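Local coordinates for protein Hcp1 family type VI secretion system effector (Salmonella typhimurium, PDB 5XHH) that probably assembles into stacked rings that form the inner tube of the type VI secretion system and is itself exported as an effector, at residues F101-V106 / S128-K133; W30-H35 / L97-T102; D4-I9 / D19-E24; D57-I62 / R122-L127. All blocks are in the same frame, centred on the assembly; numbering follows the deposited sequence.

Interaction 1: residues F101-V106 / S128-K133; sequences FTDLIV and SFSTVK
F101 faces V132 as an antiparallel non-hydrogen-bonded pair, and the two chains bend together at D103 and S130, with the hydrogen-bonded pair T102-T131 on one side of the bend and I105-S128 on the other. On the T102 side the rung is T102 N to T131 O, 3.1 Å. On the I105 side I105 N gives to S128 O at 3.1 Å and S128 N to I105 O at 2.8 Å. One face carries F101, L104, F129 and V132. F101 turns its ring edge onto a face of F129, with CD2 of F101 lying 3.4 Å above the F129 plane, close over its centre, and the two planes at 58°. The CG of F129 sits between its own backbone N and carbonyl carbon (chi1 58°), which brings the ring up beside F101 and leaves CB for L104, whose CG packs on it at 3.8 Å. V132 runs alongside F101, its CG2 against CE2.

The bend carries 101-106 out of the seven-stranded sheet into the four-stranded one, and 128-133 in the reverse direction, so the pair of strands continues from one sheet of the Hcp beta barrel into the other. D103, with a positive phi, and L104 both stand opposite I79 of the neighbouring strand, a G1 beta bulge.

The polar groups gather at the bend and on the face of T102 and T131. T102 OG1 and T131 OG1 are hydrogen-bonded, with either able to donate; the modelled 2.5 Å is short and probably imprecise. S130 OG donates to D103 OD2, at a distance modelled too short to be taken literally. That carboxylate oxygen has a second partner in K156, a salt bridge. A water links D103 O to S128 OG.

Interaction 2: residues W30-H35 / L97-T102; sequences WRWNIH and LKYTFT
Y99 offers one ring face to the indole edge of W32 and pushes its own edge against a face of W30, and F101 in turn points its edge at a face of W32. In the first of these, W32 NE1 stands 3.7 Å above the Y99 plane, over the ring centre, and the five-membered ring is almost perpendicular to the tyrosine, at 88°. The far part of the same indole edge slides along the rim: W32 CZ2 comes to 3.5 Å from Y99 CE1. The W30 contact is an offset edge-to-face pair with planes at 68°, made by the outer end of the indole, where W30 CH2 lies 3.4 Å from Y99 CE2 and 3.3 Å from Y99 OH. F101 is the looser member, its CZ 4.3 Å from W32 NE1.

These four rings form an aromatic cluster that packs one sheet of the barrel against the other. W30 lies on strand 29-36 of the four-stranded sheet and W32 at the break in it, Y99 and F101 on strand 97-102 of the seven-stranded one, and no hydrogen bond joins the two segments. The backbones stay well apart, with 11.0 Å between the CA atoms of W32 and Y99, and the long side chains fill the difference.

Both tryptophans place CG between backbone N and carbonyl carbon, W32 with chi1 62°, and reach toward strand 97-102 side by side from alternate residues. W32 also packs on V53 and V132, and W30 on L84 and M86. At the margin L97 CD2 reaches W30 CZ2 at 4.2 Å.

Interaction 3: residues D4-I9 / D19-E24; sequences DIFLKI and DKHKNE
F6 and H21 stack flat on each other where the loop following strand 3-9 folds back over it and closes in a type II beta turn from H21 to E24. This is the tight part. The two rings are parallel within 2° in an offset stack, their centroids 4.1 Å apart. H21 CG sits over the rim of the phenyl ring, and H21 CB lies over the same ring at 3.7 Å from its centroid, a CH-pi contact. The imidazole is fixed in its rotation from both nitrogens: ND1 donates to E24 OE2 at 2.9 Å and NE2 is hydrogen-bonded to E95, so two carboxylates would tend to favour a positively charged ring.

The K8 side is looser and faces solvent. K8 is exposed and rests mainly the base of its side chain on E24, CB against CD at 3.6 Å; its chain then runs out extended, leaving NZ 5.8 Å from E24 OE1, too far for a salt bridge. The E24 side chain is extended and runs across the strand, with CB at L7 O and its carboxylate tucked between K8 and F6. H21 ND1 lies above the carboxylate plane of E24, 42° out of it, and E24 OE2 also touches F6 CB at 3.5 Å.

Interaction 4: residues D57-I62 / R122-L127; sequences DFDHYI and RETVEL
F58 and V125 lie side by side, V125 CB sitting over one face of the phenyl ring, 3.8 Å from its centroid. The ring gets there because F58 CG is held between backbone N and carbonyl carbon (chi1 75°). H60 and E123 likewise run together: H60 NE2 donates to E123 OE2 at 2.8 Å, approaching from the anti side of the carboxylate with the ring turned 44° from it. S66 also bonds E123 OE2, and D63 takes H60 ND1.

On the face of D57, D59, T124 and E126 the side chains cross, and R122 reaches round from near the start of its strand to D59 in a salt bridge, OD2 to NH1 at 3.0 Å, though its hydrogen bond is weak; R122 NE goes to I119 O. D57 OD2 stands 4.1 Å from E126 OE2, two like charges, but R31 bridges to D57 and N55 bonds E126. Waters link T124 OG1 to D57 OD1 and to D59 OD1.

F58 and V125 exchange two backbone bonds of 2.9 Å each, N to O; at H60 and E123 one of the two is weak. This antiparallel ladder joins the two inner strands of the four-stranded sheet of the Hcp beta barrel.

Interactions 1 and 4 are strand pairings that share strand 121-129: interaction 4 lies in the four-stranded sheet, and interaction 1 continues past its end to the bend where the strand pair passes between the two sheets. Interaction 2 bridges the sheets mainly through aromatic rings and meets interaction 1 at F101, with V132 and F129 packing on W32. Interaction 3 covers strand 3-9, near one edge of the seven-stranded sheet, with a loop; its centre lies about 12 Å from the chain's centre, yet L7 and I9 pack on F58 and L127 of interaction 4. The F58/V125 face is largely apolar but includes the H60-E123 pair against helix 66-75; the opposite face carries charged groups, such as D57, bound to R31 of interaction 2.

Interaction 1: residues F101-V106 / S128-K133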
# COMPACT_ATOMS: atom_id res chain seq x y z
N PHE A 101 4.24 -0.14 6.11
CA PHE A 101 3.02 -0.50 6.82
C PHE A 101 3.25 -1.83 7.52
O PHE A 101 4.00 -2.68 7.03
CB PHE A 101 1.82 -0.65 5.87
CG PHE A 101 1.61 0.51 4.93
CD1 PHE A 101 2.22 0.53 3.68
CD2 PHE A 101 0.74 1.54 5.26
CE1 PHE A 101 1.99 1.59 2.80
CE2 PHE A 101 0.52 2.59 4.39
CZ PHE A 101 1.14 2.62 3.16
N THR A 102 2.59 -2.02 8.67
CA THR A 102 2.65 -3.32 9.32
C THR A 102 1.26 -3.80 9.69
O THR A 102 0.33 -3.01 9.85
CB THR A 102 3.50 -3.31 10.60
OG1 THR A 102 2.82 -2.58 11.62
CG2 THR A 102 4.88 -2.73 10.35
N ASP A 103 1.15 -5.12 9.85
CA ASP A 103 -0.07 -5.77 10.34
C ASP A 103 -1.25 -5.44 9.43
O ASP A 103 -2.18 -4.71 9.78
CB ASP A 103 -0.34 -5.37 11.80
CG ASP A 103 -1.61 -5.96 12.35
OD1 ASP A 103 -1.85 -7.17 12.14
OD2 ASP A 103 -2.39 -5.21 12.98
N LEU A 104 -1.19 -5.99 8.23
CA LEU A 104 -2.14 -5.69 7.19
C LEU A 104 -3.06 -6.88 6.93
O LEU A 104 -2.69 -8.04 7.16
CB LEU A 104 -1.43 -5.31 5.88
CG LEU A 104 -0.48 -4.11 5.94
CD1 LEU A 104 0.99 -4.55 6.24
CD2 LEU A 104 -0.57 -3.26 4.67
N ILE A 105 -4.27 -6.56 6.47
CA ILE A 105 -5.23 -7.52 5.93
C ILE A 105 -5.66 -7.02 4.55
O ILE A 105 -5.80 -5.81 4.34
CB ILE A 105 -6.45 -7.68 6.86
CG1 ILE A 105 -6.04 -8.32 8.19
CG2 ILE A 105 -7.52 -8.54 6.22
CD1 ILE A 105 -7.17 -8.36 9.20
N VAL A 106 -5.86 -7.95 3.62
CA VAL A 106 -6.40 -7.59 2.31
C VAL A 106 -7.91 -7.45 2.46
O VAL A 106 -8.61 -8.44 2.67
CB VAL A 106 -6.05 -8.63 1.24
CG1 VAL A 106 -6.52 -8.14 -0.13
CG2 VAL A 106 -4.54 -8.88 1.22
N SER A 128 -5.97 -3.02 4.73
CA SER A 128 -6.00 -2.32 6.00
C SER A 128 -4.65 -2.48 6.68
O SER A 128 -3.96 -3.48 6.47
CB SER A 128 -7.12 -2.85 6.89
OG SER A 128 -6.82 -4.18 7.24
N PHE A 129 -4.25 -1.48 7.45
CA PHE A 129 -3.00 -1.54 8.18
C PHE A 129 -3.20 -0.89 9.54
O PHE A 129 -3.98 0.06 9.68
CB PHE A 129 -1.84 -0.86 7.42
CG PHE A 129 -2.09 0.59 7.11
CD1 PHE A 129 -2.72 0.96 5.93
CD2 PHE A 129 -1.70 1.58 7.99
CE1 PHE A 129 -2.96 2.30 5.64
CE2 PHE A 129 -1.94 2.92 7.71
CZ PHE A 129 -2.57 3.28 6.52
N SER A 130 -2.49 -1.39 10.54
CA SER A 130 -2.60 -0.75 11.84
C SER A 130 -1.48 0.23 12.14
O SER A 130 -1.66 1.09 13.00
CB SER A 130 -2.69 -1.81 12.95
OG SER A 130 -1.77 -2.84 12.73
N THR A 131 -0.34 0.16 11.44
CA THR A 131 0.72 1.15 11.65
C THR A 131 1.34 1.54 10.32
O THR A 131 1.47 0.72 9.41
CB THR A 131 1.85 0.65 12.57
OG1 THR A 131 2.82 -0.04 11.78
CG2 THR A 131 1.32 -0.29 13.65
N VAL A 132 1.77 2.80 10.24
CA VAL A 132 2.45 3.30 9.05
C VAL A 132 3.60 4.19 9.48
O VAL A 132 3.49 4.96 10.45
CB VAL A 132 1.50 4.07 8.10
CG1 VAL A 132 0.85 5.25 8.80
CG2 VAL A 132 2.24 4.54 6.84
N LYS A 133 4.71 4.09 8.76
CA LYS A 133 5.86 4.96 8.99
C LYS A 133 6.33 5.47 7.65
O LYS A 133 6.62 4.68 6.75
CB LYS A 133 6.98 4.21 9.71
CG LYS A 133 8.30 4.95 9.64
CD LYS A 133 9.27 4.44 10.69
CE LYS A 133 9.47 5.49 11.79
NZ LYS A 133 10.61 5.18 12.72
O HOH W 1 -5.23 -4.47 9.67

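Interaction 2: residues W30-H35 / L97-T102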
# COMPACT_ATOMS: atom_id res chain seq x y z
N TRP A 30 -2.14 5.07 -5.96
CA TRP A 30 -2.35 4.69 -4.57
C TRP A 30 -2.84 5.91 -3.81
O TRP A 30 -2.58 7.04 -4.20
CB TRP A 30 -1.07 4.14 -3.93
CG TRP A 30 0.03 5.15 -3.92
CD1 TRP A 30 1.02 5.30 -4.84
CD2 TRP A 30 0.24 6.17 -2.93
NE1 TRP A 30 1.83 6.35 -4.50
CE2 TRP A 30 1.37 6.91 -3.34
CE3 TRP A 30 -0.42 6.53 -1.75
CZ2 TRP A 30 1.87 7.99 -2.59
CZ3 TRP A 30 0.07 7.63 -1.01
CH2 TRP A 30 1.21 8.33 -1.43
N ARG A 31 -3.54 5.66 -2.70
CA ARG A 31 -3.96 6.74 -1.81
C ARG A 31 -4.35 6.17 -0.46
O ARG A 31 -4.73 5.00 -0.34
CB ARG A 31 -5.12 7.56 -2.41
CG ARG A 31 -6.48 6.88 -2.42
CD ARG A 31 -6.60 5.90 -3.58
NE ARG A 31 -6.23 6.49 -4.87
CZ ARG A 31 -5.93 5.79 -5.96
NH1 ARG A 31 -5.60 6.41 -7.08
NH2 ARG A 31 -5.93 4.47 -5.92
N TRP A 32 -4.25 7.02 0.56
CA TRP A 32 -4.71 6.75 1.92
C TRP A 32 -4.77 8.09 2.63
O TRP A 32 -4.22 9.08 2.14
CB TRP A 32 -3.80 5.75 2.65
CG TRP A 32 -2.36 6.20 2.87
CD1 TRP A 32 -1.34 6.13 1.97
CD2 TRP A 32 -1.79 6.76 4.07
NE1 TRP A 32 -0.17 6.62 2.54
CE2 TRP A 32 -0.43 7.01 3.82
CE3 TRP A 32 -2.32 7.09 5.33
CZ2 TRP A 32 0.42 7.56 4.78
CZ3 TRP A 32 -1.47 7.62 6.29
CH2 TRP A 32 -0.12 7.86 6.01
N ASN A 33 -5.45 8.13 3.78
CA ASN A 33 -5.43 9.36 4.56
C ASN A 33 -5.60 9.07 6.04
O ASN A 33 -6.10 8.02 6.45
CB ASN A 33 -6.48 10.39 4.08
CG ASN A 33 -7.91 10.01 4.42
OD1 ASN A 33 -8.35 10.10 5.57
ND2 ASN A 33 -8.68 9.65 3.39
N ILE A 34 -5.12 10.02 6.84
CA ILE A 34 -5.35 10.07 8.27
C ILE A 34 -6.30 11.23 8.50
O ILE A 34 -6.29 12.21 7.75
CB ILE A 34 -4.02 10.21 9.05
CG1 ILE A 34 -4.26 10.16 10.56
CG2 ILE A 34 -3.27 11.50 8.68
CD1 ILE A 34 -2.97 10.30 11.38
N HIS A 35 -7.16 11.11 9.51
CA HIS A 35 -8.19 12.12 9.71
C HIS A 35 -8.78 12.01 11.11
O HIS A 35 -8.65 10.99 11.80
CB HIS A 35 -9.30 11.98 8.68
CG HIS A 35 -10.03 10.67 8.78
ND1 HIS A 35 -11.10 10.49 9.62
CD2 HIS A 35 -9.81 9.48 8.18
CE1 HIS A 35 -11.53 9.24 9.52
NE2 HIS A 35 -10.76 8.61 8.65
N LEU A 97 10.46 8.68 -1.63
CA LEU A 97 9.32 8.51 -0.72
C LEU A 97 9.10 7.04 -0.37
O LEU A 97 9.04 6.19 -1.26
CB LEU A 97 8.04 9.11 -1.33
CG LEU A 97 6.72 9.02 -0.55
CD1 LEU A 97 6.77 9.76 0.81
CD2 LEU A 97 5.55 9.53 -1.42
N LYS A 98 8.91 6.75 0.93
CA LYS A 98 8.69 5.38 1.37
C LYS A 98 7.67 5.31 2.51
O LYS A 98 7.76 6.07 3.48
CB LYS A 98 10.02 4.74 1.81
CG LYS A 98 9.92 3.35 2.40
CD LYS A 98 11.32 2.67 2.42
CE LYS A 98 11.40 1.58 3.47
NZ LYS A 98 12.63 0.68 3.40
N TYR A 99 6.70 4.41 2.39
CA TYR A 99 5.80 4.08 3.49
C TYR A 99 6.01 2.62 3.87
O TYR A 99 5.98 1.74 3.01
CB TYR A 99 4.32 4.28 3.13
CG TYR A 99 3.95 5.66 2.63
CD1 TYR A 99 3.74 6.71 3.51
CD2 TYR A 99 3.77 5.89 1.28
CE1 TYR A 99 3.39 7.98 3.05
CE2 TYR A 99 3.43 7.14 0.81
CZ TYR A 99 3.24 8.18 1.70
OH TYR A 99 2.89 9.41 1.22
N THR A 100 6.20 2.37 5.15
CA THR A 100 6.32 1.02 5.69
C THR A 100 5.09 0.77 6.55
O THR A 100 4.91 1.43 7.58
CB THR A 100 7.62 0.86 6.49
OG1 THR A 100 8.73 1.08 5.62
CG2 THR A 100 7.72 -0.53 7.05
N PHE A 101 4.24 -0.14 6.11
CA PHE A 101 3.02 -0.50 6.82
C PHE A 101 3.25 -1.83 7.52
O PHE A 101 4.00 -2.68 7.03
CB PHE A 101 1.82 -0.65 5.87
CG PHE A 101 1.61 0.51 4.93
CD1 PHE A 101 2.22 0.53 3.68
CD2 PHE A 101 0.74 1.54 5.26
CE1 PHE A 101 1.99 1.59 2.80
CE2 PHE A 101 0.52 2.59 4.39
CZ PHE A 101 1.14 2.62 3.16
N THR A 102 2.59 -2.02 8.67
CA THR A 102 2.65 -3.32 9.32
C THR A 102 1.26 -3.80 9.69
O THR A 102 0.33 -3.01 9.85
CB THR A 102 3.50 -3.31 10.60
OG1 THR A 102 2.82 -2.58 11.62
CG2 THR A 102 4.88 -2.73 10.35

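Interaction 3: residues D4-I9 / D19-E24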
# COMPACT_ATOMS: atom_id res chain seq x y z
N ASP A 4 8.00 5.78 -10.94
CA ASP A 4 7.94 4.37 -10.60
C ASP A 4 7.46 4.22 -9.16
O ASP A 4 7.91 4.95 -8.27
CB ASP A 4 9.31 3.68 -10.75
CG ASP A 4 9.88 3.77 -12.15
OD1 ASP A 4 9.12 3.59 -13.13
OD2 ASP A 4 11.09 4.02 -12.28
N ILE A 5 6.56 3.27 -8.96
CA ILE A 5 5.96 2.97 -7.66
C ILE A 5 6.03 1.47 -7.46
O ILE A 5 5.57 0.71 -8.32
CB ILE A 5 4.49 3.46 -7.58
CG1 ILE A 5 4.36 4.92 -8.05
CG2 ILE A 5 3.97 3.32 -6.16
CD1 ILE A 5 2.92 5.37 -8.32
N PHE A 6 6.58 1.04 -6.34
CA PHE A 6 6.73 -0.38 -6.03
C PHE A 6 6.07 -0.69 -4.70
O PHE A 6 6.14 0.11 -3.76
CB PHE A 6 8.22 -0.78 -5.99
CG PHE A 6 8.94 -0.50 -7.27
CD1 PHE A 6 8.80 -1.34 -8.35
CD2 PHE A 6 9.75 0.62 -7.40
CE1 PHE A 6 9.46 -1.08 -9.53
CE2 PHE A 6 10.42 0.88 -8.58
CZ PHE A 6 10.28 0.02 -9.65
N LEU A 7 5.42 -1.85 -4.63
CA LEU A 7 4.80 -2.31 -3.40
C LEU A 7 5.30 -3.72 -3.10
O LEU A 7 5.04 -4.65 -3.87
CB LEU A 7 3.28 -2.29 -3.48
CG LEU A 7 2.58 -2.72 -2.19
CD1 LEU A 7 3.05 -1.86 -1.02
CD2 LEU A 7 1.06 -2.65 -2.33
N LYS A 8 6.03 -3.85 -2.00
CA LYS A 8 6.56 -5.12 -1.55
C LYS A 8 5.65 -5.64 -0.44
O LYS A 8 5.56 -5.04 0.63
CB LYS A 8 7.99 -4.93 -1.04
CG LYS A 8 8.63 -6.22 -0.51
CD LYS A 8 9.80 -5.92 0.41
CE LYS A 8 10.57 -7.21 0.73
NZ LYS A 8 11.43 -7.04 1.91
N ILE A 9 4.97 -6.75 -0.69
CA ILE A 9 4.07 -7.35 0.28
C ILE A 9 4.64 -8.69 0.72
O ILE A 9 4.91 -9.57 -0.11
CB ILE A 9 2.66 -7.54 -0.31
CG1 ILE A 9 2.09 -6.20 -0.80
CG2 ILE A 9 1.75 -8.15 0.75
CD1 ILE A 9 0.73 -6.33 -1.43
N ASP A 19 15.73 -3.97 -10.99
CA ASP A 19 16.85 -4.55 -10.26
C ASP A 19 16.67 -4.38 -8.76
O ASP A 19 16.92 -5.32 -7.99
CB ASP A 19 18.16 -3.92 -10.71
CG ASP A 19 18.80 -4.66 -11.86
OD1 ASP A 19 18.80 -5.91 -11.80
OD2 ASP A 19 19.29 -4.01 -12.81
N LYS A 20 16.25 -3.20 -8.31
CA LYS A 20 16.13 -2.95 -6.88
C LYS A 20 14.82 -3.49 -6.30
O LYS A 20 14.72 -3.62 -5.08
CB LYS A 20 16.23 -1.45 -6.57
CG LYS A 20 17.49 -0.77 -7.07
CD LYS A 20 18.75 -1.44 -6.56
CE LYS A 20 18.94 -1.23 -5.07
NZ LYS A 20 20.21 -1.86 -4.60
N HIS A 21 13.83 -3.79 -7.13
CA HIS A 21 12.50 -4.15 -6.65
C HIS A 21 12.00 -5.38 -7.36
O HIS A 21 10.81 -5.50 -7.68
CB HIS A 21 11.53 -2.99 -6.83
CG HIS A 21 11.95 -1.78 -6.07
ND1 HIS A 21 11.55 -1.54 -4.77
CD2 HIS A 21 12.81 -0.78 -6.38
CE1 HIS A 21 12.11 -0.43 -4.34
NE2 HIS A 21 12.88 0.05 -5.30
N LYS A 22 12.89 -6.33 -7.61
CA LYS A 22 12.49 -7.50 -8.36
C LYS A 22 11.41 -8.26 -7.60
O LYS A 22 11.48 -8.42 -6.38
CB LYS A 22 13.70 -8.40 -8.64
CG LYS A 22 13.44 -9.38 -9.77
CD LYS A 22 14.62 -9.46 -10.71
CE LYS A 22 15.86 -9.91 -9.96
NZ LYS A 22 15.72 -11.32 -9.51
N ASN A 23 10.40 -8.71 -8.35
CA ASN A 23 9.26 -9.47 -7.82
C ASN A 23 8.43 -8.69 -6.81
O ASN A 23 7.72 -9.27 -5.99
CB ASN A 23 9.73 -10.80 -7.24
CG ASN A 23 10.50 -11.61 -8.25
OD1 ASN A 23 9.95 -12.00 -9.28
ND2 ASN A 23 11.78 -11.81 -8.00
N GLU A 24 8.49 -7.37 -6.86
CA GLU A 24 7.52 -6.54 -6.16
C GLU A 24 6.41 -6.16 -7.13
O GLU A 24 6.50 -6.41 -8.33
CB GLU A 24 8.20 -5.30 -5.57
CG GLU A 24 9.30 -5.69 -4.61
CD GLU A 24 9.99 -4.50 -3.97
OE1 GLU A 24 11.06 -4.71 -3.37
OE2 GLU A 24 9.48 -3.37 -4.07

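Interaction 4: residues D57-I62 / R122-L127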
# COMPACT_ATOMS: atom_id res chain seq x y z
N ASP A 57 -5.48 2.19 -0.55
CA ASP A 57 -6.09 1.84 -1.83
C ASP A 57 -5.02 1.94 -2.91
O ASP A 57 -4.37 2.98 -3.03
CB ASP A 57 -7.28 2.78 -2.11
CG ASP A 57 -7.97 2.51 -3.47
OD1 ASP A 57 -7.29 2.44 -4.52
OD2 ASP A 57 -9.21 2.41 -3.50
N PHE A 58 -4.82 0.87 -3.68
CA PHE A 58 -3.88 0.96 -4.79
C PHE A 58 -4.43 0.24 -6.01
O PHE A 58 -5.33 -0.59 -5.91
CB PHE A 58 -2.47 0.44 -4.41
CG PHE A 58 -2.35 -1.06 -4.31
CD1 PHE A 58 -1.99 -1.81 -5.41
CD2 PHE A 58 -2.53 -1.70 -3.10
CE1 PHE A 58 -1.86 -3.20 -5.32
CE2 PHE A 58 -2.39 -3.08 -3.00
CZ PHE A 58 -2.05 -3.82 -4.11
N ASP A 59 -3.87 0.59 -7.17
CA ASP A 59 -4.25 0.02 -8.46
C ASP A 59 -3.02 -0.65 -9.07
O ASP A 59 -1.91 -0.12 -8.98
CB ASP A 59 -4.78 1.12 -9.41
CG ASP A 59 -5.49 0.58 -10.66
OD1 ASP A 59 -5.84 -0.63 -10.74
OD2 ASP A 59 -5.69 1.38 -11.59
N HIS A 60 -3.21 -1.82 -9.68
CA HIS A 60 -2.12 -2.38 -10.46
C HIS A 60 -2.72 -3.14 -11.63
O HIS A 60 -3.91 -3.45 -11.66
CB HIS A 60 -1.21 -3.29 -9.61
CG HIS A 60 -1.87 -4.57 -9.18
ND1 HIS A 60 -1.25 -5.80 -9.31
CD2 HIS A 60 -3.09 -4.82 -8.66
CE1 HIS A 60 -2.07 -6.75 -8.88
NE2 HIS A 60 -3.19 -6.18 -8.48
N TYR A 61 -1.88 -3.43 -12.63
CA TYR A 61 -2.30 -4.36 -13.67
C TYR A 61 -2.48 -5.74 -13.04
O TYR A 61 -1.77 -6.09 -12.10
CB TYR A 61 -1.27 -4.43 -14.80
CG TYR A 61 -1.24 -3.17 -15.64
CD1 TYR A 61 -2.38 -2.72 -16.26
CD2 TYR A 61 -0.06 -2.45 -15.80
CE1 TYR A 61 -2.37 -1.57 -17.01
CE2 TYR A 61 -0.04 -1.28 -16.56
CZ TYR A 61 -1.20 -0.85 -17.16
OH TYR A 61 -1.22 0.29 -17.92
N ILE A 62 -3.46 -6.49 -13.53
CA ILE A 62 -3.61 -7.85 -13.01
C ILE A 62 -2.33 -8.61 -13.30
O ILE A 62 -1.81 -8.58 -14.42
CB ILE A 62 -4.84 -8.53 -13.62
CG1 ILE A 62 -6.11 -7.80 -13.17
CG2 ILE A 62 -4.87 -10.02 -13.20
CD1 ILE A 62 -7.40 -8.31 -13.79
N ARG A 122 -6.85 -4.59 -15.07
CA ARG A 122 -6.31 -3.97 -13.87
C ARG A 122 -7.16 -4.36 -12.67
O ARG A 122 -8.13 -5.11 -12.77
CB ARG A 122 -6.22 -2.45 -13.98
CG ARG A 122 -7.51 -1.75 -14.28
CD ARG A 122 -7.23 -0.25 -14.38
NE ARG A 122 -6.28 0.07 -15.45
CZ ARG A 122 -5.54 1.17 -15.47
NH1 ARG A 122 -5.61 2.04 -14.47
NH2 ARG A 122 -4.71 1.41 -16.48
N GLU A 123 -6.77 -3.85 -11.50
CA GLU A 123 -7.29 -4.40 -10.26
C GLU A 123 -7.04 -3.40 -9.15
O GLU A 123 -5.87 -3.05 -8.87
CB GLU A 123 -6.61 -5.73 -9.96
CG GLU A 123 -7.14 -6.48 -8.77
CD GLU A 123 -6.51 -7.85 -8.67
OE1 GLU A 123 -7.18 -8.83 -9.04
OE2 GLU A 123 -5.33 -7.96 -8.24
N THR A 124 -8.12 -2.95 -8.52
CA THR A 124 -8.05 -2.12 -7.33
C THR A 124 -8.00 -3.01 -6.10
O THR A 124 -8.68 -4.04 -6.03
CB THR A 124 -9.25 -1.17 -7.27
OG1 THR A 124 -9.17 -0.26 -8.36
CG2 THR A 124 -9.28 -0.38 -5.96
N VAL A 125 -7.18 -2.63 -5.13
CA VAL A 125 -6.93 -3.42 -3.94
C VAL A 125 -6.95 -2.48 -2.74
O VAL A 125 -6.39 -1.38 -2.79
CB VAL A 125 -5.57 -4.15 -4.01
CG1 VAL A 125 -5.35 -5.00 -2.75
CG2 VAL A 125 -5.48 -5.00 -5.27
N GLU A 126 -7.59 -2.92 -1.67
CA GLU A 126 -7.52 -2.22 -0.40
C GLU A 126 -6.89 -3.14 0.63
O GLU A 126 -7.30 -4.31 0.75
CB GLU A 126 -8.89 -1.77 0.06
CG GLU A 126 -9.50 -0.69 -0.81
CD GLU A 126 -10.83 -0.24 -0.25
OE1 GLU A 126 -11.02 -0.38 0.97
OE2 GLU A 126 -11.68 0.24 -1.03
N LEU A 127 -5.90 -2.59 1.35
CA LEU A 127 -5.21 -3.25 2.45
C LEU A 127 -5.42 -2.41 3.70
O LEU A 127 -5.08 -1.22 3.71
CB LEU A 127 -3.72 -3.39 2.17
CG LEU A 127 -3.19 -3.95 0.85
CD1 LEU A 127 -1.68 -3.82 0.82
CD2 LEU A 127 -3.63 -5.39 0.64
O HOH W 2 -7.29 2.05 -7.16
O HOH W 3 -8.40 -0.79 -10.73